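Local coordinates for rhusiopathiae surface protein B (Erysipelothrix rhusiopathiae, PDB 3V10), which probably binds collagen as a cell-wall-anchored adhesin, this chain being its collagen-binding region of two Ig-like beta domains, at residues Ala8-Phe13 with Leu141-Lys146; Val194-Lys199 with Glu284-Ser289. All blocks are in the same frame, centred on the assembly; numbering follows the deposited sequence.

In the fold
The two contacts lie far apart, in different halves of an elongated all-beta chain, on opposite sides of its centre: their centres are 57 Å apart and their nearest atoms about 44 Å. Both segments of contact 1 precede those of contact 2 in sequence. Contact 1 packs residues 8-13, which lead into strand 10-16, against the loop between strands 131-134 and 150-153. Contact 2 joins the beginning of strand 198-204, with the loop before it, to the last part of strand 276-286 and the loop that follows, in the collagen-binding domain. With no strand or sheet in common, each belongs to a different domain, consistent with the two-domain collagen-hug architecture of this adhesin region.

Contact 1: Ala8-Phe13 with Leu141-Lys146; sequences AIFTQF and LGSLDK
F10 and L141 make the central apolar contact. One methyl of the leucine, CD1, sits over the middle of the phenylalanine ring, 3.9 Å from L141 CD1 to the F10 centroid and 8° off the ring normal, a CH-pi contact. The other methyl reaches the far end of the ring, with L141 CD2 3.8 Å from F10 CZ. On the opposite face lies CG1 of I9, offset toward the rim, so the ring is sandwiched between aliphatic groups; F51 adds an edge-to-face contact.

L144 divides its branches between the two phenylalanines: L144 CD2 packs 3.9 Å from F10 CB, and L144 CD1 3.7 Å from F13 CB. With CG anti to the backbone N (chi1 175°), F13 runs obliquely across that leucine and brings its ring edge up to the D145 carbonyl.

The polar contact is indirect. A water donates to F10 O at 2.9 Å and also hydrogen-bonds S143 OG, 2.7 Å away, bridging the F10 backbone and the loop. S143 OG also approaches the F10 ring edge, near its plane, and makes a weak bond to E7 O. The loop, between strands 131-134 and 150-153, packs on a segment paired with strand 28-35 in the first Ig-like domain; its L141 to L144 form a type I turn, closed by L144 N to L141 O at 3.0 Å. The N6 and N138 side chains bond to G142 N and L144 O.

The chemistry implies that the loop is seated on the 8-13 segment mainly by leucine-phenylalanine packing, with the water supplying a polar link beside it.

Contact 2: Val194-Lys199 with Glu284-Ser289; sequences VQSDVK and EYKDES
K199 and E284 form an antiparallel hydrogen-bonded pair, joined by K199 N to E284 O at 3.1 Å and E284 N to K199 O at 3.0 Å. Residues 194-197, before the strand, are loop, and the backbone contact resumes at Q195, whose N donates to K286 O at 3.0 Å from above the carbonyl plane, with a weak second bond to D287 O.

Between these two places S196 takes over. With chi1 at 81°, OG lies between the backbone N and the carbonyl carbon, and from there it accepts from K286 N at 2.9 Å and donates to D197 O, so one hydroxyl ties the loop to the K286 backbone and to its own. The K286 chain passes alongside it, K286 CB lying 3.6 Å from S196 OG.

V198 and Y285 lie side by side, with V198 CG2 3.8 Å from Y285 CB. V194 crosses the tyrosine at about a right angle, its CG1 oblique to the ring; F166 stacks on that ring from outside the segments. Farther along, Q195 CG packs against the D287 carbonyl, while its amide NE2 bonds to A193 O.

Here S196 OG takes up the K286 N-H beyond the strand pair; the antiparallel pairing itself is typical of an Ig-like beta domain, in this case the collagen-binding one.

Contact 1: Ala8-Phe13 with Leu141-Lys146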
loop_
_atom_site.group_PDB
_atom_site.type_symbol
_atom_site.label_atom_id
_atom_site.label_comp_id
_atom_site.label_asym_id
_atom_site.label_seq_id
_atom_site.Cartn_x
_atom_site.Cartn_y
_atom_site.Cartn_z
ATOM N N ALA A 8 -24.968 9.312 16.974
ATOM C CA ALA A 8 -24.525 8.082 17.627
ATOM C C ALA A 8 -24.986 6.810 16.917
ATOM O O ALA A 8 -25.610 5.947 17.533
ATOM C CB ALA A 8 -25.007 8.069 19.075
ATOM N N ILE A 9 -24.665 6.687 15.632
ATOM C CA ILE A 9 -25.062 5.512 14.852
ATOM C C ILE A 9 -23.905 4.556 14.592
ATOM O O ILE A 9 -24.088 3.507 13.968
ATOM C CB ILE A 9 -25.665 5.909 13.472
ATOM C CG1 ILE A 9 -24.673 6.768 12.685
ATOM C CG2 ILE A 9 -26.969 6.659 13.669
ATOM C CD1 ILE A 9 -24.988 6.861 11.211
ATOM N N PHE A 10 -22.723 4.907 15.089
ATOM C CA PHE A 10 -21.536 4.091 14.885
ATOM C C PHE A 10 -21.297 3.106 16.020
ATOM O O PHE A 10 -20.952 3.486 17.143
ATOM C CB PHE A 10 -20.345 5.018 14.663
ATOM C CG PHE A 10 -20.606 6.043 13.593
ATOM C CD1 PHE A 10 -21.064 7.315 13.922
ATOM C CD2 PHE A 10 -20.490 5.703 12.248
ATOM C CE1 PHE A 10 -21.408 8.230 12.926
ATOM C CE2 PHE A 10 -20.832 6.609 11.249
ATOM C CZ PHE A 10 -21.291 7.873 11.586
ATOM N N THR A 11 -21.479 1.829 15.687
ATOM C CA THR A 11 -21.358 0.720 16.629
ATOM C C THR A 11 -19.978 0.087 16.786
ATOM O O THR A 11 -19.761 -0.695 17.714
ATOM C CB THR A 11 -22.338 -0.405 16.249
ATOM O OG1 THR A 11 -21.983 -0.922 14.961
ATOM C CG2 THR A 11 -23.766 0.124 16.195
ATOM N N GLN A 12 -19.048 0.402 15.890
ATOM C CA GLN A 12 -17.711 -0.170 15.973
ATOM C C GLN A 12 -16.677 0.746 15.339
ATOM O O GLN A 12 -16.964 1.431 14.358
ATOM C CB GLN A 12 -17.667 -1.541 15.281
ATOM C CG GLN A 12 -18.484 -2.625 15.982
ATOM C CD GLN A 12 -18.481 -3.948 15.238
ATOM O OE1 GLN A 12 -17.915 -4.064 14.149
ATOM N NE2 GLN A 12 -19.119 -4.957 15.825
ATOM N N PHE A 13 -15.474 0.754 15.903
ATOM C CA PHE A 13 -14.398 1.584 15.376
ATOM C C PHE A 13 -13.042 1.057 15.821
ATOM O O PHE A 13 -12.800 0.879 17.016
ATOM C CB PHE A 13 -14.570 3.032 15.839
ATOM C CG PHE A 13 -13.441 3.934 15.432
ATOM C CD1 PHE A 13 -12.983 3.943 14.118
ATOM C CD2 PHE A 13 -12.823 4.762 16.364
ATOM C CE1 PHE A 13 -11.922 4.763 13.738
ATOM C CE2 PHE A 13 -11.756 5.589 15.990
ATOM C CZ PHE A 13 -11.310 5.584 14.674
ATOM N N LEU A 141 -15.867 11.586 13.908
ATOM C CA LEU A 141 -17.176 11.150 14.389
ATOM C C LEU A 141 -17.235 11.421 15.895
ATOM O O LEU A 141 -16.729 10.642 16.708
ATOM C CB LEU A 141 -17.367 9.665 14.075
ATOM C CG LEU A 141 -17.106 9.309 12.600
ATOM C CD1 LEU A 141 -17.147 7.797 12.404
ATOM C CD2 LEU A 141 -18.136 9.990 11.712
ATOM N N GLY A 142 -17.850 12.548 16.244
ATOM C CA GLY A 142 -17.945 12.983 17.628
ATOM C C GLY A 142 -18.479 12.045 18.695
ATOM O O GLY A 142 -18.188 12.233 19.879
ATOM N N SER A 143 -19.257 11.047 18.297
ATOM C CA SER A 143 -19.833 10.098 19.252
ATOM C C SER A 143 -18.825 9.048 19.692
ATOM O O SER A 143 -19.031 8.352 20.690
ATOM C CB SER A 143 -21.032 9.388 18.624
ATOM O OG SER A 143 -20.610 8.573 17.542
ATOM N N LEU A 144 -17.731 8.934 18.949
ATOM C CA LEU A 144 -16.720 7.933 19.258
ATOM C C LEU A 144 -15.534 8.461 20.039
ATOM O O LEU A 144 -15.147 9.626 19.901
ATOM C CB LEU A 144 -16.206 7.298 17.963
ATOM C CG LEU A 144 -17.256 6.681 17.040
ATOM C CD1 LEU A 144 -16.580 6.183 15.774
ATOM C CD2 LEU A 144 -17.977 5.541 17.757
ATOM N N ASP A 145 -14.957 7.592 20.865
ATOM C CA ASP A 145 -13.775 7.953 21.629
ATOM C C ASP A 145 -12.606 7.869 20.649
ATOM O O ASP A 145 -12.586 7.013 19.766
ATOM C CB ASP A 145 -13.537 6.970 22.781
ATOM C CG ASP A 145 -14.654 6.980 23.807
ATOM O OD1 ASP A 145 -15.236 8.060 24.050
ATOM O OD2 ASP A 145 -14.937 5.911 24.386
ATOM N N LYS A 146 -11.637 8.762 20.791
ATOM C CA LYS A 146 -10.488 8.748 19.899
ATOM C C LYS A 146 -9.553 7.592 20.230
ATOM O O LYS A 146 -9.459 7.156 21.379
ATOM C CB LYS A 146 -9.712 10.061 20.009
ATOM C CG LYS A 146 -10.502 11.295 19.618
ATOM C CD LYS A 146 -9.636 12.546 19.717
ATOM C CE LYS A 146 -10.433 13.809 19.412
ATOM N NZ LYS A 146 -9.571 15.031 19.467
HETATM O O HOH W 1 -21.889 6.173 17.832
#

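Contact 2: Val194-Lys199 with Glu284-Ser289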
loop_
_atom_site.group_PDB
_atom_site.type_symbol
_atom_site.label_atom_id
_atom_site.label_comp_id
_atom_site.label_asym_id
_atom_site.label_seq_id
_atom_site.Cartn_x
_atom_site.Cartn_y
_atom_site.Cartn_z
ATOM N N VAL A 194 32.178 -8.112 -7.516
ATOM C CA VAL A 194 31.780 -9.514 -7.393
ATOM C C VAL A 194 32.689 -10.424 -8.200
ATOM O O VAL A 194 33.194 -10.039 -9.253
ATOM C CB VAL A 194 30.314 -9.736 -7.847
ATOM C CG1 VAL A 194 29.371 -8.980 -6.926
ATOM C CG2 VAL A 194 30.138 -9.286 -9.295
ATOM N N GLN A 195 32.890 -11.640 -7.706
ATOM C CA GLN A 195 33.771 -12.581 -8.378
ATOM C C GLN A 195 33.090 -13.604 -9.286
ATOM O O GLN A 195 33.695 -14.612 -9.646
ATOM C CB GLN A 195 34.642 -13.299 -7.342
ATOM C CG GLN A 195 35.533 -12.367 -6.536
ATOM C CD GLN A 195 36.471 -11.554 -7.407
ATOM O OE1 GLN A 195 37.221 -12.105 -8.213
ATOM N NE2 GLN A 195 36.439 -10.237 -7.244
ATOM N N SER A 196 31.837 -13.349 -9.656
ATOM C CA SER A 196 31.105 -14.245 -10.548
ATOM C C SER A 196 29.881 -13.503 -11.061
ATOM O O SER A 196 29.624 -12.375 -10.650
ATOM C CB SER A 196 30.652 -15.512 -9.811
ATOM O OG SER A 196 29.472 -15.280 -9.054
ATOM N N ASP A 197 29.133 -14.130 -11.961
ATOM C CA ASP A 197 27.923 -13.504 -12.477
ATOM C C ASP A 197 26.937 -13.432 -11.311
ATOM O O ASP A 197 27.081 -14.155 -10.319
ATOM C CB ASP A 197 27.301 -14.331 -13.609
ATOM C CG ASP A 197 28.248 -14.556 -14.782
ATOM O OD1 ASP A 197 29.110 -13.694 -15.059
ATOM O OD2 ASP A 197 28.105 -15.602 -15.447
ATOM N N VAL A 198 25.944 -12.560 -11.425
ATOM C CA VAL A 198 24.938 -12.413 -10.380
ATOM C C VAL A 198 23.594 -12.855 -10.946
ATOM O O VAL A 198 23.235 -12.477 -12.061
ATOM C CB VAL A 198 24.841 -10.949 -9.909
ATOM C CG1 VAL A 198 23.734 -10.799 -8.878
ATOM C CG2 VAL A 198 26.182 -10.507 -9.312
ATOM N N LYS A 199 22.858 -13.671 -10.196
ATOM C CA LYS A 199 21.558 -14.132 -10.675
ATOM C C LYS A 199 20.486 -14.007 -9.608
ATOM O O LYS A 199 20.681 -14.422 -8.471
ATOM C CB LYS A 199 21.637 -15.591 -11.142
ATOM C CG LYS A 199 20.320 -16.125 -11.712
ATOM C CD LYS A 199 20.488 -17.517 -12.318
ATOM C CE LYS A 199 19.197 -17.987 -12.974
ATOM N NZ LYS A 199 19.327 -19.376 -13.505
ATOM N N GLU A 284 22.172 -15.493 -6.082
ATOM C CA GLU A 284 23.403 -16.250 -5.956
ATOM C C GLU A 284 24.494 -15.510 -6.692
ATOM O O GLU A 284 24.274 -14.973 -7.781
ATOM C CB GLU A 284 23.264 -17.658 -6.529
ATOM C CG GLU A 284 24.376 -18.590 -6.046
ATOM C CD GLU A 284 24.111 -20.045 -6.378
ATOM O OE1 GLU A 284 24.735 -20.565 -7.326
ATOM O OE2 GLU A 284 23.265 -20.659 -5.693
ATOM N N TYR A 285 25.670 -15.482 -6.079
ATOM C CA TYR A 285 26.840 -14.826 -6.648
ATOM C C TYR A 285 28.017 -15.094 -5.722
ATOM O O TYR A 285 27.840 -15.615 -4.629
ATOM C CB TYR A 285 26.624 -13.313 -6.736
ATOM C CG TYR A 285 26.372 -12.642 -5.400
ATOM C CD1 TYR A 285 25.140 -12.762 -4.760
ATOM C CD2 TYR A 285 27.378 -11.917 -4.761
ATOM C CE1 TYR A 285 24.910 -12.178 -3.512
ATOM C CE2 TYR A 285 27.159 -11.329 -3.512
ATOM C CZ TYR A 285 25.924 -11.465 -2.896
ATOM O OH TYR A 285 25.707 -10.896 -1.658
ATOM N N LYS A 286 29.219 -14.761 -6.176
ATOM C CA LYS A 286 30.416 -14.898 -5.349
ATOM C C LYS A 286 30.738 -13.460 -4.953
ATOM O O LYS A 286 30.814 -12.593 -5.822
ATOM C CB LYS A 286 31.578 -15.483 -6.157
ATOM C CG LYS A 286 31.557 -16.999 -6.301
ATOM C CD LYS A 286 32.709 -17.469 -7.176
ATOM C CE LYS A 286 32.690 -18.980 -7.390
ATOM N NZ LYS A 286 33.507 -19.718 -6.386
ATOM N N ASP A 287 30.901 -13.189 -3.660
ATOM C CA ASP A 287 31.197 -11.826 -3.232
ATOM C C ASP A 287 32.593 -11.395 -3.665
ATOM O O ASP A 287 33.300 -12.140 -4.342
ATOM C CB ASP A 287 31.037 -11.658 -1.712
ATOM C CG ASP A 287 31.878 -12.637 -0.909
ATOM O OD1 ASP A 287 32.975 -13.012 -1.371
ATOM O OD2 ASP A 287 31.441 -13.017 0.201
ATOM N N GLU A 288 32.982 -10.184 -3.282
ATOM C CA GLU A 288 34.294 -9.658 -3.658
ATOM C C GLU A 288 35.451 -10.481 -3.102
ATOM O O GLU A 288 36.568 -10.405 -3.615
ATOM C CB GLU A 288 34.426 -8.202 -3.208
ATOM C CG GLU A 288 34.009 -7.962 -1.771
ATOM C CD GLU A 288 34.284 -6.546 -1.306
ATOM O OE1 GLU A 288 34.250 -5.627 -2.147
ATOM O OE2 GLU A 288 34.521 -6.354 -0.093
ATOM N N SER A 289 35.185 -11.267 -2.062
ATOM C CA SER A 289 36.219 -12.112 -1.462
ATOM C C SER A 289 36.303 -13.456 -2.180
ATOM O O SER A 289 37.182 -14.265 -1.895
ATOM C CB SER A 289 35.929 -12.347 0.021
ATOM O OG SER A 289 35.995 -11.139 0.755
#